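Long-range contacts in ferritin like protein (Caulobacter vibrioides, PDB 3HL1), which is of unknown function but has a ferritin-like helical fold and probably binds metal, as many members of that superfamily do: residues Ile26-Thr31 / Ala105-Leu110; Gly252-Pro257 / Gly311-Tyr316; Pro4-Pro9 / Met155-Gly160; Ile64-Gly69 / Asn165-Asp170; Pro85-Asp90 / Gly142-Phe147. One frame throughout, in Å; residues are numbered along the deposited sequence. Where two conformers were deposited one is given.

Contact 1 (Ile26-Thr31 / Ala105-Leu110)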
# COMPACT_ATOMS: atom_id res chain seq x y z
N ILE A 26 -1.66 -3.08 -2.35
CA ILE A 26 -1.58 -3.14 -3.80
C ILE A 26 -2.30 -4.37 -4.38
O ILE A 26 -3.21 -4.21 -5.22
CB ILE A 26 -0.11 -2.94 -4.30
CG1 ILE A 26 0.30 -1.48 -3.95
CG2 ILE A 26 0.01 -3.24 -5.80
CD1 ILE A 26 1.75 -1.17 -4.02
N PRO A 27 -1.90 -5.61 -3.98
CA PRO A 27 -2.71 -6.76 -4.41
C PRO A 27 -4.17 -6.71 -4.00
O PRO A 27 -5.02 -7.15 -4.77
CB PRO A 27 -1.95 -7.98 -3.84
CG PRO A 27 -0.56 -7.51 -3.67
CD PRO A 27 -0.72 -6.07 -3.21
N TYR A 28 -4.48 -6.14 -2.82
CA TYR A 28 -5.85 -5.97 -2.38
C TYR A 28 -6.67 -5.14 -3.38
O TYR A 28 -7.70 -5.59 -3.81
CB TYR A 28 -5.94 -5.37 -0.95
CG TYR A 28 -7.26 -5.66 -0.26
CD1 TYR A 28 -8.37 -4.82 -0.47
CD2 TYR A 28 -7.42 -6.80 0.56
CE1 TYR A 28 -9.60 -5.10 0.14
CE2 TYR A 28 -8.65 -7.08 1.17
CZ TYR A 28 -9.72 -6.22 0.96
OH TYR A 28 -10.89 -6.51 1.49
N TYR A 29 -6.22 -3.93 -3.68
CA TYR A 29 -6.86 -3.02 -4.57
C TYR A 29 -6.86 -3.56 -6.00
O TYR A 29 -7.81 -3.36 -6.72
CB TYR A 29 -6.18 -1.66 -4.57
CG TYR A 29 -6.30 -0.82 -3.31
CD1 TYR A 29 -6.81 -1.34 -2.11
CD2 TYR A 29 -5.68 0.43 -3.25
CE1 TYR A 29 -6.86 -0.58 -0.95
CE2 TYR A 29 -5.66 1.18 -2.07
CZ TYR A 29 -6.26 0.69 -0.93
OH TYR A 29 -6.22 1.44 0.25
N LEU A 30 -5.77 -4.17 -6.43
CA LEU A 30 -5.67 -4.70 -7.79
C LEU A 30 -6.68 -5.81 -8.01
O LEU A 30 -7.31 -5.90 -9.10
CB LEU A 30 -4.26 -5.24 -8.09
CG LEU A 30 -3.16 -4.21 -8.42
CD1 LEU A 30 -1.75 -4.91 -8.44
CD2 LEU A 30 -3.50 -3.41 -9.72
N THR A 31 -6.83 -6.67 -7.01
CA THR A 31 -7.79 -7.79 -7.03
C THR A 31 -9.22 -7.27 -7.20
O THR A 31 -9.93 -7.76 -8.06
CB THR A 31 -7.61 -8.71 -5.81
OG1 THR A 31 -6.27 -9.20 -5.84
CG2 THR A 31 -8.63 -9.89 -5.88
N ALA A 105 -9.75 -9.07 5.43
CA ALA A 105 -8.44 -8.98 4.83
C ALA A 105 -8.30 -9.99 3.67
O ALA A 105 -7.29 -9.98 2.98
CB ALA A 105 -7.32 -9.17 5.86
N GLU A 106 -9.30 -10.83 3.45
CA GLU A 106 -9.27 -11.77 2.36
C GLU A 106 -9.56 -11.08 1.08
O GLU A 106 -10.39 -10.17 1.02
CB GLU A 106 -10.28 -12.89 2.55
CG GLU A 106 -10.05 -13.70 3.81
CD GLU A 106 -11.09 -14.82 3.92
OE1 GLU A 106 -11.65 -15.27 2.90
OE2 GLU A 106 -11.36 -15.24 5.02
N LEU A 107 -8.90 -11.54 0.04
CA LEU A 107 -9.05 -10.96 -1.28
C LEU A 107 -10.43 -11.30 -1.88
O LEU A 107 -10.93 -12.38 -1.63
CB LEU A 107 -7.94 -11.53 -2.17
CG LEU A 107 -6.52 -11.17 -1.75
CD1 LEU A 107 -5.51 -11.87 -2.69
CD2 LEU A 107 -6.25 -9.68 -1.74
N GLY A 108 -11.00 -10.39 -2.69
CA GLY A 108 -12.29 -10.59 -3.32
C GLY A 108 -12.59 -9.50 -4.34
O GLY A 108 -11.71 -8.68 -4.64
N PRO A 109 -13.82 -9.52 -4.91
CA PRO A 109 -14.18 -8.62 -5.97
C PRO A 109 -14.67 -7.29 -5.40
O PRO A 109 -14.58 -7.07 -4.18
CB PRO A 109 -15.31 -9.37 -6.69
CG PRO A 109 -16.00 -10.08 -5.60
CD PRO A 109 -14.90 -10.47 -4.62
N LEU A 110 -15.12 -6.40 -6.28
CA LEU A 110 -15.77 -5.17 -5.84
C LEU A 110 -17.11 -5.58 -5.19
O LEU A 110 -18.09 -5.72 -5.85
CB LEU A 110 -16.01 -4.24 -7.01
CG LEU A 110 -16.66 -2.92 -6.55
CD1 LEU A 110 -15.60 -2.04 -5.82
CD2 LEU A 110 -17.24 -2.20 -7.79
O HOH W 1 -9.28 -7.79 -2.59
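Pro27 meets the tip of Leu107 through its carbonyl oxygen, which lies 4.1 Å from Leu107 CD2 as the loop 105-110 runs past a kinked turn of helix 8-35. The same methyl then rests against Tyr28, 3.8 Å from Tyr28 CA, while the two side chains slide past one another in opposite directions. With CG anti to the backbone N (chi1 -158°), Tyr28 carries its CE2 toward the loop carbonyls of Ala105 and Glu106. CE2 of Tyr28 comes within 3.5 Å of Glu106 O. Ala105 O, buried here without a hydrogen-bonding partner in the model, meets the ring edge; the hydroxyl is hydrogen-bonded to Ser104 O, just before the loop. Here a long connection between helices 42-67 and 112-121 lies against a helix of the ferritin-like bundle. A water over the centre of one Tyr28 ring face ties the backbones together, donating to Tyr28 O and accepting from Gly108 N. One turn further, Thr31 points at the loop and sets CG2 3.5 Å from Gly108 O. Its OG1 turns back to Pro27 O at 2.6 Å, and that carbonyl also accepts from Thr31 N on the opposite face of its plane.

Contact 2 (Gly252-Pro257 / Gly311-Tyr316)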
# COMPACT_ATOMS: atom_id res chain seq x y z
N GLY A 252 -15.66 -15.73 -8.93
CA GLY A 252 -14.53 -16.62 -8.80
C GLY A 252 -14.50 -17.31 -7.49
O GLY A 252 -15.11 -16.85 -6.53
N VAL A 253 -13.79 -18.43 -7.46
CA VAL A 253 -13.55 -19.17 -6.24
C VAL A 253 -12.11 -19.02 -5.83
O VAL A 253 -11.22 -18.91 -6.66
CB VAL A 253 -13.86 -20.68 -6.38
CG1 VAL A 253 -15.34 -20.89 -6.62
CG2 VAL A 253 -13.06 -21.31 -7.49
N THR A 254 -11.88 -19.07 -4.53
CA THR A 254 -10.55 -18.89 -4.00
C THR A 254 -9.68 -20.13 -4.28
O THR A 254 -8.47 -20.02 -4.41
CB THR A 254 -10.66 -18.53 -2.44
OG1 THR A 254 -11.22 -19.63 -1.73
CG2 THR A 254 -11.57 -17.35 -2.22
N ASP A 255 -10.30 -21.30 -4.38
CA ASP A 255 -9.55 -22.56 -4.51
C ASP A 255 -10.08 -23.35 -5.68
O ASP A 255 -10.86 -24.31 -5.51
CB ASP A 255 -9.57 -23.40 -3.23
CG ASP A 255 -8.74 -22.78 -2.12
OD1 ASP A 255 -9.31 -22.07 -1.25
OD2 ASP A 255 -7.51 -22.98 -2.12
N PRO A 256 -9.68 -22.96 -6.90
CA PRO A 256 -10.15 -23.75 -8.06
C PRO A 256 -9.50 -25.15 -8.02
O PRO A 256 -8.51 -25.37 -7.30
CB PRO A 256 -9.66 -22.94 -9.25
CG PRO A 256 -8.40 -22.26 -8.74
CD PRO A 256 -8.80 -21.85 -7.31
N PRO A 257 -10.06 -26.09 -8.77
CA PRO A 257 -9.51 -27.45 -8.85
C PRO A 257 -8.04 -27.47 -9.28
O PRO A 257 -7.64 -26.73 -10.17
CB PRO A 257 -10.38 -28.11 -9.90
CG PRO A 257 -11.61 -27.26 -9.98
CD PRO A 257 -11.25 -25.91 -9.60
N GLY A 311 -12.58 -17.63 -13.51
CA GLY A 311 -13.33 -18.02 -12.32
C GLY A 311 -12.47 -18.37 -11.11
O GLY A 311 -12.91 -19.07 -10.23
N ALA A 312 -11.24 -17.83 -11.04
CA ALA A 312 -10.35 -18.00 -9.91
C ALA A 312 -10.09 -16.61 -9.30
O ALA A 312 -9.67 -15.69 -9.99
CB ALA A 312 -9.03 -18.60 -10.34
N VAL A 313 -10.27 -16.48 -8.00
CA VAL A 313 -9.89 -15.26 -7.32
C VAL A 313 -8.36 -15.17 -7.39
O VAL A 313 -7.65 -16.13 -7.06
CB VAL A 313 -10.33 -15.24 -5.83
CG1 VAL A 313 -9.94 -13.89 -5.19
CG2 VAL A 313 -11.85 -15.53 -5.71
N PRO A 314 -7.83 -14.00 -7.79
CA PRO A 314 -6.42 -13.80 -7.69
C PRO A 314 -5.77 -14.23 -6.39
O PRO A 314 -6.34 -14.04 -5.31
CB PRO A 314 -6.27 -12.31 -7.95
CG PRO A 314 -7.35 -12.02 -8.93
CD PRO A 314 -8.51 -12.84 -8.41
N ARG A 315 -4.60 -14.84 -6.50
CA ARG A 315 -3.78 -15.32 -5.39
C ARG A 315 -2.33 -14.82 -5.60
O ARG A 315 -1.87 -14.83 -6.71
CB ARG A 315 -3.78 -16.83 -5.47
CG ARG A 315 -4.01 -17.51 -4.22
CD ARG A 315 -4.04 -18.99 -4.45
NE ARG A 315 -2.72 -19.60 -4.24
CZ ARG A 315 -2.32 -20.23 -3.13
NH1 ARG A 315 -3.12 -20.37 -2.07
NH2 ARG A 315 -1.09 -20.74 -3.08
N TYR A 316 -1.60 -14.44 -4.53
CA TYR A 316 -0.29 -13.82 -4.73
C TYR A 316 0.89 -14.55 -4.08
O TYR A 316 2.02 -14.11 -4.21
CB TYR A 316 -0.35 -12.35 -4.28
CG TYR A 316 -1.32 -11.54 -5.12
CD1 TYR A 316 -2.67 -11.56 -4.86
CD2 TYR A 316 -0.88 -10.80 -6.21
CE1 TYR A 316 -3.58 -10.86 -5.67
CE2 TYR A 316 -1.77 -10.07 -6.97
CZ TYR A 316 -3.10 -10.10 -6.69
OH TYR A 316 -3.97 -9.37 -7.48
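Val253 and Ala312 form an isolated beta bridge; the modelled chain has no regular strand. Two backbone hydrogen bonds close it: Val253 N gives to Gly311 O over 3.0 Å, and Val313 N gives to Val253 O over 2.9 Å. Both are nearly straight at the hydrogen, yet each donor stands above the plane of the carbonyl it uses. The side chain of Val313 adds apolar contacts to the bridge. Its CB lies 3.9 Å from Val253 O, the oxygen that accepts from Val313 N. From there CG2, which a chi1 of -178° places beside the backbone N and anti to the carbonyl carbon, crosses to the other segment and meets Val253 C at 3.5 Å. The same methyl of Val313 also lies 3.9 Å from Thr254 CG2, the two side chains alongside and pointing the same way. Beyond the bridge, Pro256 CG touches Ala312 CB at 4.0 Å. Gln266 of helix 261-283 links both segments through its NE2, which donates to Thr254 O and Val313 O. Gly311, with positive phi, ends helix 292-309 in a Schellman motif, and the chain leaving that helix terminus passes directly into an isolated beta bridge with the loop 252-257.

Contact 3 (Pro4-Pro9 / Met155-Gly160)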
# COMPACT_ATOMS: atom_id res chain seq x y z
N PRO A 4 9.36 11.12 23.19
CA PRO A 4 9.88 9.72 23.22
C PRO A 4 11.13 9.50 22.34
O PRO A 4 11.08 9.86 21.17
CB PRO A 4 8.69 8.89 22.69
CG PRO A 4 7.47 9.78 22.90
CD PRO A 4 7.97 11.18 22.67
N VAL A 5 12.22 8.93 22.88
CA VAL A 5 13.49 8.80 22.15
C VAL A 5 13.50 7.56 21.22
O VAL A 5 13.19 6.45 21.65
CB VAL A 5 14.72 8.71 23.08
CG1 VAL A 5 15.98 8.89 22.25
CG2 VAL A 5 14.67 9.76 24.20
N TRP A 6 13.82 7.79 19.95
CA TRP A 6 13.82 6.74 18.93
C TRP A 6 15.22 6.24 18.72
O TRP A 6 16.14 7.03 18.64
CB TRP A 6 13.30 7.29 17.59
CG TRP A 6 11.82 7.28 17.53
CD1 TRP A 6 10.98 7.94 18.38
CD2 TRP A 6 10.98 6.53 16.62
NE1 TRP A 6 9.67 7.66 18.06
CE2 TRP A 6 9.63 6.83 16.97
CE3 TRP A 6 11.24 5.66 15.55
CZ2 TRP A 6 8.54 6.27 16.30
CZ3 TRP A 6 10.18 5.11 14.88
CH2 TRP A 6 8.82 5.43 15.25
N THR A 7 15.37 4.93 18.57
CA THR A 7 16.61 4.33 18.16
C THR A 7 16.59 4.08 16.63
O THR A 7 15.54 3.95 16.02
CB THR A 7 16.92 3.01 18.92
OG1 THR A 7 16.05 1.96 18.53
CG2 THR A 7 16.86 3.19 20.45
N LEU A 8 17.77 4.04 16.04
CA LEU A 8 17.92 3.78 14.62
C LEU A 8 17.33 2.42 14.19
O LEU A 8 16.59 2.37 13.21
CB LEU A 8 19.38 3.97 14.16
CG LEU A 8 19.56 4.05 12.62
CD1 LEU A 8 18.72 5.19 11.97
CD2 LEU A 8 21.04 4.12 12.22
N PRO A 9 17.58 1.34 14.94
CA PRO A 9 16.92 0.08 14.56
C PRO A 9 15.38 0.13 14.53
O PRO A 9 14.74 -0.46 13.63
CB PRO A 9 17.48 -0.94 15.55
CG PRO A 9 18.77 -0.34 16.07
CD PRO A 9 18.55 1.16 16.05
N MSE A 155 12.15 10.19 12.43
CA MSE A 155 12.87 10.81 11.33
C MSE A 155 13.53 12.13 11.76
O MSE A 155 14.67 12.42 11.40
CB MSE A 155 11.89 11.08 10.17
CG MSE A 155 11.58 9.86 9.35
SE MSE A 155 10.08 10.21 8.12
CE MSE A 155 10.87 11.58 7.00
N GLU A 156 12.82 12.92 12.53
CA GLU A 156 13.38 14.16 13.02
C GLU A 156 14.52 13.95 13.99
O GLU A 156 15.55 14.59 13.89
CB GLU A 156 12.31 14.97 13.72
CG GLU A 156 12.66 16.44 13.79
CD GLU A 156 12.70 16.96 15.15
OE1 GLU A 156 13.55 16.46 15.92
OE2 GLU A 156 11.89 17.87 15.45
N GLN A 157 14.32 13.06 14.95
CA GLN A 157 15.33 12.80 15.95
C GLN A 157 16.58 12.24 15.36
O GLN A 157 17.69 12.54 15.85
CB GLN A 157 14.83 11.81 17.00
CG GLN A 157 13.68 12.37 17.86
CD GLN A 157 13.19 11.39 18.91
OE1 GLN A 157 13.85 10.40 19.20
NE2 GLN A 157 12.05 11.68 19.50
N LEU A 158 16.42 11.41 14.31
CA LEU A 158 17.54 10.74 13.69
C LEU A 158 18.00 11.34 12.35
O LEU A 158 18.69 10.68 11.57
CB LEU A 158 17.19 9.24 13.54
CG LEU A 158 17.01 8.49 14.88
CD1 LEU A 158 16.20 7.24 14.75
CD2 LEU A 158 18.33 8.18 15.59
N ARG A 159 17.64 12.59 12.09
CA ARG A 159 18.01 13.30 10.86
C ARG A 159 19.52 13.44 10.58
O ARG A 159 19.92 13.62 9.43
CB ARG A 159 17.37 14.66 10.84
CG ARG A 159 17.90 15.63 11.93
CD ARG A 159 16.96 16.83 12.00
NE ARG A 159 17.45 17.84 12.91
CZ ARG A 159 17.24 17.88 14.22
NH1 ARG A 159 16.53 16.96 14.86
NH2 ARG A 159 17.76 18.87 14.92
N GLY A 160 20.36 13.29 11.60
CA GLY A 160 21.78 13.23 11.39
C GLY A 160 22.26 12.12 10.51
O GLY A 160 23.34 12.20 9.94
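Gln157 grips the backbone of Pro4 and Trp6 in a surface contact, where the N-terminal lead into helix 8-35 passes the C-terminal end of helix 144-157. The amide works as a two-pronged partner: NE2 donates to Pro4 O at 2.7 Å, and OE1 accepts from Trp6 N, also at 2.7 Å. Using both ends of the group fixes its rotation. Pro4 O lies in the amide plane of Gln157, although NE2 stands above the plane of the Pro4 carbonyl; Trp6 N is tilted by only 18° from the plane of the Gln157 carbonyl. An extended chain beyond CG carries the amide out from the helix, across Val5 and Trp6 at about right angles. The indole and the amide are nearly perpendicular, with Gln157 OE1 3.5 Å from Trp6 CB, and the indole NE1 is held elsewhere by Leu134 O. Next to this polar grip, Leu158 supplies the apolar half. Its CD1 meets Thr7 O at 3.6 Å and comes to 4.1 Å from Trp6 CB, while Leu8 CD1 approaches the same methyl at 4.3 Å. Leu11 of helix 8-35 touches both Trp6 and Leu158. Thr7 occupies the N-cap position of helix 8-35, its OG1 weakly capping Arg10 N. Gln157 and Leu158 pack against the residues leading into this capped helix of the ferritin-like fold.

Contact 4 (Ile64-Gly69 / Asn165-Asp170)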
# COMPACT_ATOMS: atom_id res chain seq x y z
N ILE A 64 12.83 7.50 1.33
CA ILE A 64 13.04 8.04 2.67
C ILE A 64 13.94 7.08 3.47
O ILE A 64 14.90 7.50 4.11
CB ILE A 64 11.69 8.22 3.43
CG1 ILE A 64 10.79 9.26 2.73
CG2 ILE A 64 11.97 8.67 4.91
CD1 ILE A 64 9.37 9.24 3.25
N ALA A 65 13.58 5.80 3.50
CA ALA A 65 14.34 4.80 4.26
C ALA A 65 15.78 4.78 3.78
O ALA A 65 16.71 4.74 4.59
CB ALA A 65 13.69 3.40 4.11
N ASN A 66 15.99 4.75 2.47
CA ASN A 66 17.33 4.73 1.93
C ASN A 66 18.17 5.95 2.29
O ASN A 66 19.40 5.82 2.53
CB ASN A 66 17.36 4.46 0.40
CG ASN A 66 17.37 3.01 0.08
OD1 ASN A 66 18.31 2.28 0.42
ND2 ASN A 66 16.28 2.55 -0.52
N ALA A 67 17.56 7.11 2.31
CA ALA A 67 18.23 8.33 2.76
C ALA A 67 18.76 8.19 4.20
O ALA A 67 19.84 8.72 4.50
CB ALA A 67 17.33 9.52 2.69
N TYR A 68 18.02 7.46 5.06
CA TYR A 68 18.46 7.17 6.43
C TYR A 68 19.38 5.93 6.55
O TYR A 68 19.77 5.56 7.65
CB TYR A 68 17.25 6.99 7.35
CG TYR A 68 16.60 8.28 7.75
CD1 TYR A 68 15.76 8.97 6.87
CD2 TYR A 68 16.82 8.83 9.01
CE1 TYR A 68 15.13 10.15 7.25
CE2 TYR A 68 16.21 10.04 9.39
CZ TYR A 68 15.36 10.68 8.51
OH TYR A 68 14.77 11.88 8.86
N GLY A 69 19.68 5.29 5.43
CA GLY A 69 20.60 4.18 5.35
C GLY A 69 20.00 2.77 5.33
O GLY A 69 20.73 1.78 5.46
N ASN A 165 21.11 11.61 -2.08
CA ASN A 165 21.38 10.80 -3.28
C ASN A 165 21.77 9.36 -3.00
O ASN A 165 22.52 8.74 -3.74
CB ASN A 165 22.45 11.49 -4.14
CG ASN A 165 21.98 12.82 -4.65
OD1 ASN A 165 20.86 12.93 -5.15
ND2 ASN A 165 22.81 13.84 -4.49
N GLN A 166 21.19 8.81 -1.94
CA GLN A 166 21.58 7.51 -1.45
C GLN A 166 20.57 6.49 -1.82
O GLN A 166 19.51 6.40 -1.18
CB GLN A 166 21.75 7.56 0.08
CG GLN A 166 22.36 6.27 0.64
CD GLN A 166 22.91 6.45 2.03
OE1 GLN A 166 24.12 6.51 2.22
NE2 GLN A 166 22.00 6.57 3.03
N LYS A 167 20.88 5.69 -2.85
CA LYS A 167 20.03 4.62 -3.33
C LYS A 167 18.59 5.08 -3.55
O LYS A 167 17.62 4.46 -3.11
CB LYS A 167 20.16 3.43 -2.39
CG LYS A 167 21.59 2.94 -2.20
CD LYS A 167 21.61 1.68 -1.34
CE LYS A 167 22.94 1.04 -1.30
NZ LYS A 167 23.86 1.88 -0.58
N GLN A 168 18.47 6.21 -4.27
CA GLN A 168 17.17 6.81 -4.56
C GLN A 168 16.64 6.26 -5.88
O GLN A 168 17.40 5.98 -6.80
CB GLN A 168 17.27 8.32 -4.64
CG GLN A 168 17.71 8.99 -3.40
CD GLN A 168 16.73 8.82 -2.30
OE1 GLN A 168 15.69 9.47 -2.28
NE2 GLN A 168 17.06 7.97 -1.35
N MSE A 169 15.33 6.18 -5.96
CA MSE A 169 14.60 5.64 -7.10
C MSE A 169 13.60 6.67 -7.60
O MSE A 169 13.05 7.45 -6.83
CB MSE A 169 13.89 4.39 -6.63
CG MSE A 169 13.06 3.67 -7.58
SE MSE A 169 12.50 2.12 -6.55
CE MSE A 169 10.93 1.76 -7.55
N ASP A 170 13.39 6.71 -8.91
CA ASP A 170 12.42 7.64 -9.49
C ASP A 170 11.76 7.07 -10.77
O ASP A 170 12.18 7.38 -11.87
CB ASP A 170 13.08 9.02 -9.73
CG ASP A 170 12.05 10.16 -9.91
OD1 ASP A 170 10.86 9.99 -9.53
OD2 ASP A 170 12.44 11.23 -10.44
O HOH W 2 14.78 3.90 -2.87
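The last turn of helix 42-67 ends in a Schellman motif at Gly69, whose phi is positive, and the irregular chain 165-170 lies against it, with Gln166 CA 5.4 Å from Ala67 CA. Gln166 makes the direct bond: its NE2 donates to Asn66 O at 2.8 Å, lying in the carbonyl plane, and the oxygen lies close to the amide plane in return. A chi1 of -172° and an extended chain beyond CG let the side chain reach the last turn of the helix. Asn66 O also accepts from Gly69 N, so this carbonyl serves the helix terminus and the loop together. The Asn66 side chain faces Lys167, crossing it at about a right angle, with OD1 of Asn66 3.6 Å from Lys167 CB. A water that donates to Lys167 O adds a weak link to Asn66 ND2, while OD1 is bonded to Ser71 OG and ND2 also donates to Ser62 O and Phe284 O. Gln168 is bent at chi2 (-65°), which folds its amide back so that NE2 donates to Gln166 O at 2.9 Å and lies 3.9 Å from Asn66 CB. The same NE2 donates to Asn63 O, and OE1 accepts from Val184 N. Side-chain amides join the irregular loop to the Schellman-ended helix 42-67 of the ferritin-like fold.

Contact 5 (Pro85-Asp90 / Gly142-Phe147)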
# COMPACT_ATOMS: atom_id res chain seq x y z
N PRO A 85 -1.73 -5.16 8.08
CA PRO A 85 -0.42 -4.87 8.71
C PRO A 85 -0.37 -3.56 9.50
O PRO A 85 -0.62 -2.50 8.95
CB PRO A 85 0.56 -4.86 7.51
CG PRO A 85 -0.12 -5.80 6.48
CD PRO A 85 -1.60 -5.54 6.66
N HIS A 86 -0.11 -3.66 10.80
CA HIS A 86 0.23 -2.49 11.64
C HIS A 86 -0.94 -1.57 11.98
O HIS A 86 -0.74 -0.46 12.44
CB HIS A 86 1.45 -1.71 11.04
CG HIS A 86 2.69 -2.57 10.89
ND1 HIS A 86 3.37 -3.07 11.96
CD2 HIS A 86 3.29 -3.08 9.79
CE1 HIS A 86 4.35 -3.85 11.54
NE2 HIS A 86 4.34 -3.86 10.22
N ILE A 87 -2.16 -2.04 11.72
CA ILE A 87 -3.39 -1.28 11.99
C ILE A 87 -4.28 -2.06 12.96
O ILE A 87 -4.54 -3.24 12.77
CB ILE A 87 -4.19 -0.93 10.73
CG1 ILE A 87 -3.34 -0.10 9.75
CG2 ILE A 87 -5.48 -0.16 11.12
CD1 ILE A 87 -2.79 1.22 10.33
N ASP A 88 -4.65 -1.40 14.03
CA ASP A 88 -5.62 -1.92 15.03
C ASP A 88 -6.77 -0.94 15.20
O ASP A 88 -6.63 0.09 15.85
CB ASP A 88 -4.90 -2.08 16.37
CG ASP A 88 -5.76 -2.74 17.45
OD1 ASP A 88 -6.94 -3.13 17.18
OD2 ASP A 88 -5.24 -2.85 18.58
N PHE A 89 -7.93 -1.26 14.65
CA PHE A 89 -9.07 -0.35 14.67
C PHE A 89 -9.67 -0.22 16.08
O PHE A 89 -10.39 0.72 16.36
CB PHE A 89 -10.11 -0.76 13.63
CG PHE A 89 -9.58 -0.71 12.22
CD1 PHE A 89 -9.15 0.47 11.67
CD2 PHE A 89 -9.46 -1.87 11.46
CE1 PHE A 89 -8.64 0.53 10.38
CE2 PHE A 89 -8.93 -1.84 10.17
CZ PHE A 89 -8.51 -0.63 9.62
N ASP A 90 -9.32 -1.18 16.94
CA ASP A 90 -9.75 -1.21 18.34
C ASP A 90 -9.15 -0.04 19.06
O ASP A 90 -9.58 0.31 20.14
CB ASP A 90 -9.26 -2.46 19.09
CG ASP A 90 -9.93 -3.75 18.64
OD1 ASP A 90 -11.00 -3.71 18.01
OD2 ASP A 90 -9.35 -4.82 18.97
N GLY A 142 -3.89 3.27 14.95
CA GLY A 142 -5.31 3.36 14.63
C GLY A 142 -5.64 3.76 13.20
O GLY A 142 -6.77 3.67 12.78
N SER A 143 -4.62 4.23 12.48
CA SER A 143 -4.77 4.72 11.10
C SER A 143 -3.38 4.80 10.45
O SER A 143 -2.39 4.82 11.16
CB SER A 143 -5.35 6.14 11.09
OG SER A 143 -4.54 7.07 11.82
N ILE A 144 -3.35 4.92 9.13
CA ILE A 144 -2.11 5.08 8.40
C ILE A 144 -1.49 6.41 8.75
O ILE A 144 -0.28 6.50 8.92
CB ILE A 144 -2.33 4.98 6.87
CG1 ILE A 144 -2.73 3.55 6.52
CG2 ILE A 144 -1.08 5.41 6.14
CD1 ILE A 144 -3.05 3.34 5.01
N GLY A 145 -2.32 7.43 8.89
CA GLY A 145 -1.89 8.74 9.24
C GLY A 145 -1.16 8.77 10.55
O GLY A 145 -0.14 9.49 10.68
N GLU A 146 -1.66 8.02 11.53
CA GLU A 146 -0.99 7.96 12.82
C GLU A 146 0.38 7.28 12.71
O GLU A 146 1.38 7.67 13.35
CB GLU A 146 -1.82 7.19 13.84
CG GLU A 146 -1.20 7.22 15.25
CD GLU A 146 -1.84 6.25 16.26
OE1 GLU A 146 -2.94 5.75 16.00
OE2 GLU A 146 -1.21 6.02 17.34
N PHE A 147 0.42 6.20 11.96
CA PHE A 147 1.71 5.53 11.66
C PHE A 147 2.71 6.58 11.12
O PHE A 147 3.85 6.69 11.61
CB PHE A 147 1.48 4.42 10.62
CG PHE A 147 2.67 3.43 10.48
CD1 PHE A 147 3.98 3.84 10.49
CD2 PHE A 147 2.42 2.08 10.33
CE1 PHE A 147 5.03 2.94 10.39
CE2 PHE A 147 3.47 1.18 10.24
CZ PHE A 147 4.77 1.62 10.29
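His86, with positive phi, presents its ring face to the edge of Phe147 in an offset edge-to-face pair. The centroids are 5.8 Å apart and the planes stand at 85°. Between these two residues the nearest approach is that of His86 CB, which lies at the phenylalanine edge, 3.6 Å from Phe147 CE2. A chi1 of -166° swings the Phe147 ring away from its own backbone N, toward His86. The histidine ND1 is bonded outside the pair, to Thr139 O, and the backbones of His86 and Asp88 are hydrogen-bonded to Tyr141, next to Gly142. Ile87 then packs against the start of helix 144-157, its CD1 resting 3.6 Å from Ser143 C and facing Ile144 CG1 more distantly. That helix, part of the ferritin-like fold, begins with Ser143 as N-cap: its OG accepts from Glu146 N over 3.0 Å. Glu146 OE1 in turn accepts from Gly142 N, from above the carboxylate plane, and forms a salt bridge with Arg130. Further along, Asp88 OD1 accepts from Asp90 N, an Asx turn. Phe89 folds back with one ring face against Ile87 CG2, and Phe89 CD1 comes to 4.1 Å from Gly142 O.

Contact 1 is the buried member of the set, whereas contact 3 lies at the surface and contacts 2, 4 and 5 are partly buried. Contact 3 uses the start of helix 8-35 and contact 1 its later part, their centres about 35 Å apart; contacts 3 and 5 likewise share helix 144-157. Two neighbouring pairs touch: Tyr316 OH probably bonds to Thr31 OG1 between contacts 2 and 1, and Tyr68 OH to Met155 O between contacts 4 and 3. Direct hydrogen bonding differs too. Contact 2 relies on backbone pairing, contacts 3 and 4 on glutamine amides reaching backbone atoms, contact 5 on aromatic and apolar packing, and contact 1 on side chains against a loop backbone with a bridging water.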